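Local structure of alpha-1,2-Mannosidase (Trichoderma reesei, 1HCU) at residues D39-E50 with G444-F452; L62-A71 with A112-L123. The protein probably trims alpha-1,2-linked mannose residues from N-linked high-mannose glycans, as a calcium-dependent glycoside hydrolase of family 47. One frame throughout, in Å; residues are numbered along the deposited sequence.

Contact 1: D39-E50 with G444-F452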
loop_
_atom_site.group_PDB
_atom_site.type_symbol
_atom_site.label_atom_id
_atom_site.label_comp_id
_atom_site.label_asym_id
_atom_site.label_seq_id
_atom_site.Cartn_x
_atom_site.Cartn_y
_atom_site.Cartn_z
ATOM N N ASP A 39 -7.987 6.858 -14.460
ATOM C CA ASP A 39 -6.808 7.691 -14.247
ATOM C C ASP A 39 -6.585 8.796 -15.274
ATOM O O ASP A 39 -6.980 8.690 -16.431
ATOM C CB ASP A 39 -5.549 6.817 -14.197
ATOM C CG ASP A 39 -5.637 5.718 -13.158
ATOM O OD1 ASP A 39 -5.755 6.031 -11.958
ATOM O OD2 ASP A 39 -5.588 4.534 -13.543
ATOM N N LEU A 40 -5.917 9.854 -14.831
ATOM C CA LEU A 40 -5.608 10.988 -15.684
ATOM C C LEU A 40 -4.164 10.954 -16.174
ATOM O O LEU A 40 -3.252 10.540 -15.451
ATOM C CB LEU A 40 -5.823 12.295 -14.925
ATOM C CG LEU A 40 -5.247 13.545 -15.606
ATOM C CD1 LEU A 40 -6.187 14.024 -16.715
ATOM C CD2 LEU A 40 -5.058 14.640 -14.560
ATOM N N HIS A 41 -3.975 11.378 -17.418
ATOM C CA HIS A 41 -2.652 11.475 -18.014
ATOM C C HIS A 41 -2.476 12.980 -18.123
ATOM O O HIS A 41 -2.918 13.605 -19.089
ATOM C CB HIS A 41 -2.624 10.799 -19.381
ATOM C CG HIS A 41 -2.830 9.318 -19.318
ATOM N ND1 HIS A 41 -2.847 8.518 -20.437
ATOM C CD2 HIS A 41 -3.025 8.490 -18.264
ATOM C CE1 HIS A 41 -3.043 7.261 -20.082
ATOM N NE2 HIS A 41 -3.154 7.217 -18.768
ATOM N N PRO A 42 -1.843 13.581 -17.104
ATOM C CA PRO A 42 -1.553 15.011 -16.938
ATOM C C PRO A 42 -0.922 15.786 -18.099
ATOM O O PRO A 42 -1.151 16.988 -18.227
ATOM C CB PRO A 42 -0.697 15.043 -15.668
ATOM C CG PRO A 42 0.007 13.732 -15.710
ATOM C CD PRO A 42 -1.087 12.783 -16.122
ATOM N N VAL A 43 -0.137 15.121 -18.941
ATOM C CA VAL A 43 0.489 15.823 -20.056
ATOM C C VAL A 43 -0.424 15.856 -21.277
ATOM O O VAL A 43 -0.811 16.926 -21.756
ATOM C CB VAL A 43 1.819 15.176 -20.468
ATOM C CG1 VAL A 43 2.505 16.050 -21.517
ATOM C CG2 VAL A 43 2.714 14.997 -19.251
ATOM N N SER A 44 -0.770 14.677 -21.779
ATOM C CA SER A 44 -1.644 14.579 -22.937
ATOM C C SER A 44 -3.070 14.989 -22.553
ATOM O O SER A 44 -3.904 15.259 -23.415
ATOM C CB SER A 44 -1.640 13.140 -23.455
ATOM O OG SER A 44 -2.039 12.242 -22.435
ATOM N N ASN A 45 -3.333 15.046 -21.250
ATOM C CA ASN A 45 -4.656 15.382 -20.726
ATOM C C ASN A 45 -5.691 14.338 -21.151
ATOM O O ASN A 45 -6.866 14.643 -21.316
ATOM C CB ASN A 45 -5.087 16.786 -21.176
ATOM C CG ASN A 45 -4.569 17.887 -20.253
ATOM O OD1 ASN A 45 -4.461 19.046 -20.654
ATOM N ND2 ASN A 45 -4.267 17.531 -19.009
ATOM N N SER A 46 -5.240 13.102 -21.338
ATOM C CA SER A 46 -6.134 12.010 -21.710
ATOM C C SER A 46 -6.361 11.143 -20.472
ATOM O O SER A 46 -6.052 11.551 -19.353
ATOM C CB SER A 46 -5.544 11.165 -22.844
ATOM O OG SER A 46 -4.360 10.506 -22.435
ATOM N N PHE A 47 -6.889 9.944 -20.673
ATOM C CA PHE A 47 -7.179 9.060 -19.556
ATOM C C PHE A 47 -7.076 7.598 -19.940
ATOM O O PHE A 47 -6.833 7.259 -21.098
ATOM C CB PHE A 47 -8.596 9.329 -19.045
ATOM C CG PHE A 47 -9.657 9.175 -20.103
ATOM C CD1 PHE A 47 -10.023 7.914 -20.577
ATOM C CD2 PHE A 47 -10.277 10.293 -20.645
ATOM C CE1 PHE A 47 -10.991 7.770 -21.578
ATOM C CE2 PHE A 47 -11.246 10.165 -21.645
ATOM C CZ PHE A 47 -11.603 8.897 -22.111
ATOM N N ASP A 48 -7.266 6.737 -18.948
ATOM C CA ASP A 48 -7.251 5.302 -19.165
ATOM C C ASP A 48 -8.222 4.684 -18.177
ATOM O O ASP A 48 -8.702 5.362 -17.261
ATOM C CB ASP A 48 -5.843 4.721 -18.969
ATOM C CG ASP A 48 -5.407 4.679 -17.509
ATOM O OD1 ASP A 48 -4.300 5.184 -17.218
ATOM O OD2 ASP A 48 -6.145 4.131 -16.655
ATOM N N ASP A 49 -8.528 3.407 -18.376
ATOM C CA ASP A 49 -9.414 2.684 -17.477
ATOM C C ASP A 49 -8.778 1.358 -17.033
ATOM O O ASP A 49 -9.375 0.292 -17.196
ATOM C CB ASP A 49 -10.771 2.443 -18.149
ATOM C CG ASP A 49 -11.671 3.677 -18.113
ATOM O OD1 ASP A 49 -11.865 4.240 -17.015
ATOM O OD2 ASP A 49 -12.194 4.083 -19.178
ATOM N N GLU A 50 -7.566 1.437 -16.473
ATOM C CA GLU A 50 -6.833 0.253 -15.996
ATOM C C GLU A 50 -7.581 -0.438 -14.868
ATOM O O GLU A 50 -7.393 -1.625 -14.618
ATOM C CB GLU A 50 -5.442 0.629 -15.463
ATOM C CG GLU A 50 -4.499 1.267 -16.467
ATOM C CD GLU A 50 -3.116 1.563 -15.872
ATOM O OE1 GLU A 50 -3.039 2.206 -14.796
ATOM O OE2 GLU A 50 -2.105 1.155 -16.486
ATOM N N GLY A 444 12.107 13.234 -17.453
ATOM C CA GLY A 444 10.947 13.325 -18.319
ATOM C C GLY A 444 9.783 12.537 -17.755
ATOM O O GLY A 444 9.964 11.437 -17.222
ATOM N N ALA A 445 8.590 13.115 -17.873
ATOM C CA ALA A 445 7.347 12.514 -17.389
ATOM C C ALA A 445 6.870 11.430 -18.339
ATOM O O ALA A 445 7.018 11.564 -19.550
ATOM C CB ALA A 445 6.274 13.588 -17.270
ATOM N N SER A 446 6.293 10.360 -17.795
ATOM C CA SER A 446 5.788 9.271 -18.634
ATOM C C SER A 446 4.289 9.431 -18.877
ATOM O O SER A 446 3.634 8.535 -19.399
ATOM C CB SER A 446 6.099 7.903 -18.008
ATOM O OG SER A 446 5.717 7.828 -16.647
ATOM N N ASP A 447 3.766 10.590 -18.488
ATOM C CA ASP A 447 2.358 10.939 -18.674
ATOM C C ASP A 447 1.352 9.987 -18.022
ATOM O O ASP A 447 0.577 9.315 -18.702
ATOM C CB ASP A 447 2.078 11.070 -20.175
ATOM C CG ASP A 447 0.735 11.710 -20.470
ATOM O OD1 ASP A 447 0.326 12.626 -19.720
ATOM O OD2 ASP A 447 0.097 11.307 -21.465
ATOM N N ASP A 448 1.361 9.937 -16.695
ATOM C CA ASP A 448 0.440 9.075 -15.963
ATOM C C ASP A 448 0.365 9.472 -14.491
ATOM O O ASP A 448 1.366 9.822 -13.877
ATOM C CB ASP A 448 0.862 7.611 -16.092
ATOM C CG ASP A 448 -0.014 6.680 -15.270
ATOM O OD1 ASP A 448 -1.244 6.643 -15.493
ATOM O OD2 ASP A 448 0.535 5.983 -14.391
ATOM N N MET A 449 -0.841 9.433 -13.941
ATOM C CA MET A 449 -1.072 9.791 -12.550
ATOM C C MET A 449 -1.939 8.707 -11.909
ATOM O O MET A 449 -3.167 8.759 -11.960
ATOM C CB MET A 449 -1.755 11.165 -12.476
ATOM C CG MET A 449 -1.969 11.694 -11.066
ATOM S SD MET A 449 -2.250 13.508 -11.002
ATOM C CE MET A 449 -4.025 13.589 -11.052
ATOM N N GLU A 450 -1.278 7.720 -11.317
ATOM C CA GLU A 450 -1.951 6.601 -10.671
ATOM C C GLU A 450 -2.865 7.048 -9.536
ATOM O O GLU A 450 -2.599 8.049 -8.867
ATOM C CB GLU A 450 -0.912 5.619 -10.142
ATOM C CG GLU A 450 -0.100 4.961 -11.237
ATOM C CD GLU A 450 -0.838 3.824 -11.903
ATOM O OE1 GLU A 450 -0.377 3.365 -12.969
ATOM O OE2 GLU A 450 -1.874 3.380 -11.359
ATOM N N SER A 451 -3.931 6.286 -9.311
ATOM C CA SER A 451 -4.886 6.624 -8.264
ATOM C C SER A 451 -4.278 6.649 -6.854
ATOM O O SER A 451 -4.684 7.465 -6.024
ATOM C CB SER A 451 -6.093 5.670 -8.314
ATOM O OG SER A 451 -5.751 4.353 -7.921
ATOM N N PHE A 452 -3.310 5.775 -6.574
ATOM C CA PHE A 452 -2.708 5.773 -5.240
ATOM C C PHE A 452 -1.984 7.094 -4.916
ATOM O O PHE A 452 -1.589 7.340 -3.778
ATOM C CB PHE A 452 -1.779 4.558 -5.054
ATOM C CG PHE A 452 -0.773 4.368 -6.157
ATOM C CD1 PHE A 452 0.233 5.297 -6.360
ATOM C CD2 PHE A 452 -0.814 3.232 -6.967
ATOM C CE1 PHE A 452 1.190 5.108 -7.347
ATOM C CE2 PHE A 452 0.141 3.032 -7.961
ATOM C CZ PHE A 452 1.149 3.973 -8.152
HETATM O O HOH W 1 -5.652 10.076 -12.027
HETATM O O HOH W 2 -2.987 4.944 -14.586
#
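Asp447 reaches into the turn of the 39-41/46-48 beta hairpin and grips it through both carboxylate oxygens. Its CG stands anti to the backbone N (chi1 -168°), which carries the group across to the turn. OD1 takes Val43 N at 2.7 Å, nearly end-on to the C-O bond, and Ser44 N at 3.1 Å, both from one face of the carboxylate. OD2 uses its syn lone pair for Ser44 OG, 2.5 Å away. The imidazole of His41 lies with one face under Asp447 O, its plane 72° from the Asp447 carboxylate; His41 NE2 gives a bond to Asp48 OD1 of 2.8 Å, which fixes the ring's rotation. Farther along the strand, Leu40 CD2 meets Met449 CE at 3.8 Å, the methionine chain bending at chi3. Water 1 joins Leu40 N to Met449 O. Glu50 OE1 and Glu450 OE1, like charges, are 3.4 Å apart; water 2 sits between Glu50 OE1 and Asp448 OD1. The Glu450 side chain is about 8 Å from that of Glu100, a predicted proton donor, so this acid-lined end probably borders the active site. Ser451, whose OG bonds Asp60, Arg104 and Ser56, leads into helix 451-465, while Leu40 and Met449 rest against helix 13-33.

Contact 2: L62-A71 with A112-L123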
loop_
_atom_site.group_PDB
_atom_site.type_symbol
_atom_site.label_atom_id
_atom_site.label_comp_id
_atom_site.label_asym_id
_atom_site.label_seq_id
_atom_site.Cartn_x
_atom_site.Cartn_y
_atom_site.Cartn_z
ATOM N N LEU A 62 -11.298 9.747 -2.406
ATOM C CA LEU A 62 -12.419 10.161 -1.575
ATOM C C LEU A 62 -12.085 10.368 -0.095
ATOM O O LEU A 62 -12.361 11.428 0.459
ATOM C CB LEU A 62 -13.559 9.146 -1.710
ATOM C CG LEU A 62 -14.800 9.356 -0.845
ATOM C CD1 LEU A 62 -15.350 10.751 -1.061
ATOM C CD2 LEU A 62 -15.859 8.294 -1.195
ATOM N N ASP A 63 -11.500 9.367 0.555
ATOM C CA ASP A 63 -11.193 9.516 1.967
ATOM C C ASP A 63 -10.087 10.530 2.235
ATOM O O ASP A 63 -10.075 11.180 3.280
ATOM C CB ASP A 63 -10.859 8.161 2.605
ATOM C CG ASP A 63 -9.609 7.524 2.036
ATOM O OD1 ASP A 63 -9.232 6.457 2.561
ATOM O OD2 ASP A 63 -9.009 8.068 1.081
ATOM N N THR A 64 -9.163 10.681 1.294
ATOM C CA THR A 64 -8.102 11.653 1.477
ATOM C C THR A 64 -8.767 13.028 1.506
ATOM O O THR A 64 -8.423 13.877 2.329
ATOM C CB THR A 64 -7.068 11.587 0.332
ATOM O OG1 THR A 64 -6.451 10.291 0.322
ATOM C CG2 THR A 64 -5.991 12.647 0.522
ATOM N N ALA A 65 -9.746 13.230 0.623
ATOM C CA ALA A 65 -10.478 14.494 0.542
ATOM C C ALA A 65 -11.248 14.747 1.832
ATOM O O ALA A 65 -11.435 15.891 2.237
ATOM C CB ALA A 65 -11.445 14.466 -0.641
ATOM N N ILE A 66 -11.707 13.678 2.471
ATOM C CA ILE A 66 -12.454 13.812 3.717
ATOM C C ILE A 66 -11.543 14.282 4.852
ATOM O O ILE A 66 -11.898 15.188 5.595
ATOM C CB ILE A 66 -13.108 12.468 4.125
ATOM C CG1 ILE A 66 -14.252 12.135 3.174
ATOM C CG2 ILE A 66 -13.627 12.547 5.551
ATOM C CD1 ILE A 66 -14.824 10.759 3.387
ATOM N N LEU A 67 -10.368 13.670 4.970
ATOM C CA LEU A 67 -9.415 14.021 6.030
ATOM C C LEU A 67 -8.848 15.429 5.864
ATOM O O LEU A 67 -8.371 16.029 6.829
ATOM C CB LEU A 67 -8.262 13.007 6.063
ATOM C CG LEU A 67 -8.645 11.537 6.262
ATOM C CD1 LEU A 67 -7.400 10.664 6.188
ATOM C CD2 LEU A 67 -9.335 11.363 7.606
ATOM N N MET A 68 -8.894 15.944 4.639
ATOM C CA MET A 68 -8.386 17.276 4.350
ATOM C C MET A 68 -9.463 18.341 4.516
ATOM O O MET A 68 -9.181 19.532 4.432
ATOM C CB MET A 68 -7.833 17.336 2.925
ATOM C CG MET A 68 -6.555 16.540 2.720
ATOM S SD MET A 68 -6.056 16.507 0.988
ATOM C CE MET A 68 -4.293 16.180 1.131
ATOM N N GLY A 69 -10.698 17.918 4.744
ATOM C CA GLY A 69 -11.771 18.884 4.913
ATOM C C GLY A 69 -12.257 19.475 3.598
ATOM O O GLY A 69 -12.793 20.583 3.574
ATOM N N ASP A 70 -12.073 18.740 2.502
ATOM C CA ASP A 70 -12.508 19.203 1.190
ATOM C C ASP A 70 -13.957 18.847 0.915
ATOM O O ASP A 70 -14.260 17.975 0.096
ATOM C CB ASP A 70 -11.619 18.618 0.101
ATOM C CG ASP A 70 -10.186 19.051 0.244
ATOM O OD1 ASP A 70 -9.945 20.036 0.980
ATOM O OD2 ASP A 70 -9.305 18.423 -0.375
ATOM N N ALA A 71 -14.850 19.550 1.600
ATOM C CA ALA A 71 -16.278 19.326 1.466
ATOM C C ALA A 71 -16.741 19.212 0.009
ATOM O O ALA A 71 -17.356 18.216 -0.366
ATOM C CB ALA A 71 -17.043 20.438 2.188
ATOM N N ALA A 112 -14.228 5.479 3.528
ATOM C CA ALA A 112 -15.049 6.677 3.424
ATOM C C ALA A 112 -16.299 6.485 4.280
ATOM O O ALA A 112 -16.732 7.398 4.984
ATOM C CB ALA A 112 -15.444 6.922 1.975
ATOM N N TYR A 113 -16.876 5.291 4.229
ATOM C CA TYR A 113 -18.070 5.022 5.016
ATOM C C TYR A 113 -17.776 5.165 6.514
ATOM O O TYR A 113 -18.510 5.847 7.232
ATOM C CB TYR A 113 -18.586 3.620 4.698
ATOM C CG TYR A 113 -19.869 3.262 5.404
ATOM C CD1 TYR A 113 -21.094 3.796 5.004
ATOM C CD2 TYR A 113 -19.852 2.382 6.478
ATOM C CE1 TYR A 113 -22.272 3.452 5.670
ATOM C CE2 TYR A 113 -21.000 2.037 7.141
ATOM C CZ TYR A 113 -22.206 2.569 6.743
ATOM O OH TYR A 113 -23.326 2.220 7.459
ATOM N N ASP A 114 -16.693 4.544 6.980
ATOM C CA ASP A 114 -16.333 4.623 8.389
ATOM C C ASP A 114 -16.019 6.052 8.836
ATOM O O ASP A 114 -16.372 6.448 9.945
ATOM C CB ASP A 114 -15.144 3.707 8.709
ATOM C CG ASP A 114 -15.552 2.243 8.873
ATOM O OD1 ASP A 114 -16.726 1.985 9.213
ATOM O OD2 ASP A 114 -14.698 1.351 8.684
ATOM N N LEU A 115 -15.365 6.831 7.983
ATOM C CA LEU A 115 -15.043 8.201 8.352
ATOM C C LEU A 115 -16.293 9.090 8.385
ATOM O O LEU A 115 -16.510 9.826 9.352
ATOM C CB LEU A 115 -14.007 8.785 7.385
ATOM C CG LEU A 115 -12.610 8.140 7.409
ATOM C CD1 LEU A 115 -11.743 8.758 6.322
ATOM C CD2 LEU A 115 -11.965 8.332 8.768
ATOM N N LEU A 116 -17.122 9.002 7.346
ATOM C CA LEU A 116 -18.337 9.813 7.267
ATOM C C LEU A 116 -19.393 9.466 8.325
ATOM O O LEU A 116 -20.318 10.238 8.554
ATOM C CB LEU A 116 -18.942 9.721 5.856
ATOM C CG LEU A 116 -18.054 10.346 4.770
ATOM C CD1 LEU A 116 -18.760 10.305 3.428
ATOM C CD2 LEU A 116 -17.724 11.779 5.142
ATOM N N ARG A 117 -19.257 8.302 8.957
ATOM C CA ARG A 117 -20.179 7.896 10.009
ATOM C C ARG A 117 -19.517 8.062 11.368
ATOM O O ARG A 117 -20.177 7.986 12.404
ATOM C CB ARG A 117 -20.603 6.441 9.853
ATOM C CG ARG A 117 -21.464 6.179 8.647
ATOM C CD ARG A 117 -22.226 4.901 8.836
ATOM N NE ARG A 117 -23.278 5.049 9.833
ATOM C CZ ARG A 117 -23.879 4.027 10.430
ATOM N NH1 ARG A 117 -23.519 2.786 10.127
ATOM N NH2 ARG A 117 -24.836 4.242 11.323
ATOM N N GLY A 118 -18.211 8.293 11.355
ATOM C CA GLY A 118 -17.482 8.457 12.594
ATOM C C GLY A 118 -17.079 9.886 12.911
ATOM O O GLY A 118 -17.917 10.787 12.917
ATOM N N PRO A 119 -15.784 10.124 13.159
ATOM C CA PRO A 119 -15.226 11.437 13.495
ATOM C C PRO A 119 -15.164 12.468 12.374
ATOM O O PRO A 119 -14.638 13.559 12.574
ATOM C CB PRO A 119 -13.841 11.084 14.019
ATOM C CG PRO A 119 -13.447 9.978 13.089
ATOM C CD PRO A 119 -14.707 9.124 13.011
ATOM N N PHE A 120 -15.679 12.129 11.198
ATOM C CA PHE A 120 -15.674 13.064 10.080
ATOM C C PHE A 120 -17.049 13.162 9.449
ATOM O O PHE A 120 -17.172 13.551 8.292
ATOM C CB PHE A 120 -14.657 12.649 9.008
ATOM C CG PHE A 120 -13.228 12.862 9.412
ATOM C CD1 PHE A 120 -12.604 11.990 10.297
ATOM C CD2 PHE A 120 -12.519 13.965 8.945
ATOM C CE1 PHE A 120 -11.298 12.210 10.718
ATOM C CE2 PHE A 120 -11.204 14.198 9.359
ATOM C CZ PHE A 120 -10.594 13.319 10.249
ATOM N N SER A 121 -18.082 12.826 10.214
ATOM C CA SER A 121 -19.451 12.861 9.706
ATOM C C SER A 121 -19.926 14.237 9.248
ATOM O O SER A 121 -20.862 14.341 8.452
ATOM C CB SER A 121 -20.409 12.323 10.764
ATOM O OG SER A 121 -20.348 13.109 11.937
ATOM N N SER A 122 -19.284 15.288 9.749
ATOM C CA SER A 122 -19.650 16.653 9.381
ATOM C C SER A 122 -19.409 16.925 7.892
ATOM O O SER A 122 -20.141 17.701 7.270
ATOM C CB SER A 122 -18.855 17.662 10.218
ATOM O OG SER A 122 -17.474 17.610 9.901
ATOM N N LEU A 123 -18.388 16.287 7.323
ATOM C CA LEU A 123 -18.057 16.470 5.907
ATOM C C LEU A 123 -19.092 15.883 4.947
ATOM O O LEU A 123 -18.841 15.766 3.748
ATOM C CB LEU A 123 -16.678 15.876 5.598
ATOM C CG LEU A 123 -15.479 16.794 5.862
ATOM C CD1 LEU A 123 -14.474 16.103 6.766
ATOM C CD2 LEU A 123 -14.833 17.182 4.536
#
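Ile66 is the central bump in this near-parallel pairing of helices 56-67 and 98-117, part of the all-helical (alpha/alpha) barrel of glycoside hydrolase family 47. The short axes of 62-67 and 112-117 run 9.7 Å apart at 23°. The two branches of Ile66 part company: CD1 lodges against Leu116, 3.5 Å from its CG, and also touches Ala112, whereas CG2, anti to the backbone N, turns to Phe120 CB at 3.6 Å. Ala112 presents little more than a methyl, and Leu62 fills the shallow dip over it, CD2 to Ala112 CB 3.5 Å. Along the other flank, Leu67 CD2 fits between Leu115 CD1 and the Phe120 ring, sitting over the ring face in a CH-pi contact 3.8 Å from the centroid. With an alanine at Phe120, the Leu67 methyl is likely to lose the ring face beneath it, and Leu123 CD1 the ring edge beside it. Val471, from a loop, packs on Leu67, Leu115 and Phe120 alike, and Leu133 of helix 127-144 covers Leu62 and Ala112. Beyond the helix ends the chain 118-123 folds back, so that Leu123 plugs the hollow by the Schellman turn at Gly69, where a CB would jam against the carbonyl O of Met68. Its two methyls lie side by side along the end of helix 56-67: CD1 is pressed against Ile66 O at 3.0 Å, touches Ile66 CG2 and lies in plane at the edge of the Phe120 ring, while CD2 rests on Gly69 CA at 3.5 Å.

How the contacts relate
From the N terminus the chain runs through helix 13-33 into segment 39-50, with its hairpin, the first half of contact 1, then directly into helix 56-67, where contact 2 begins. Contact 2 closes early: helix 71-80 and most of helix 98-117 intervene before 112-123 returns to 62-71, 41 residues on. Contact 1 closes 394 residues after segment 39-50, when 444-452 arrives at the start of helix 451-465. Contact 2 is nested inside the loop of contact 1. Their centres lie about 26 Å apart and they do not touch. One ties the early hairpin to a late helix, the other pairs two early helices, and Asp63, also bonded to His488, forms a salt bridge with Lys459 of helix 451-465.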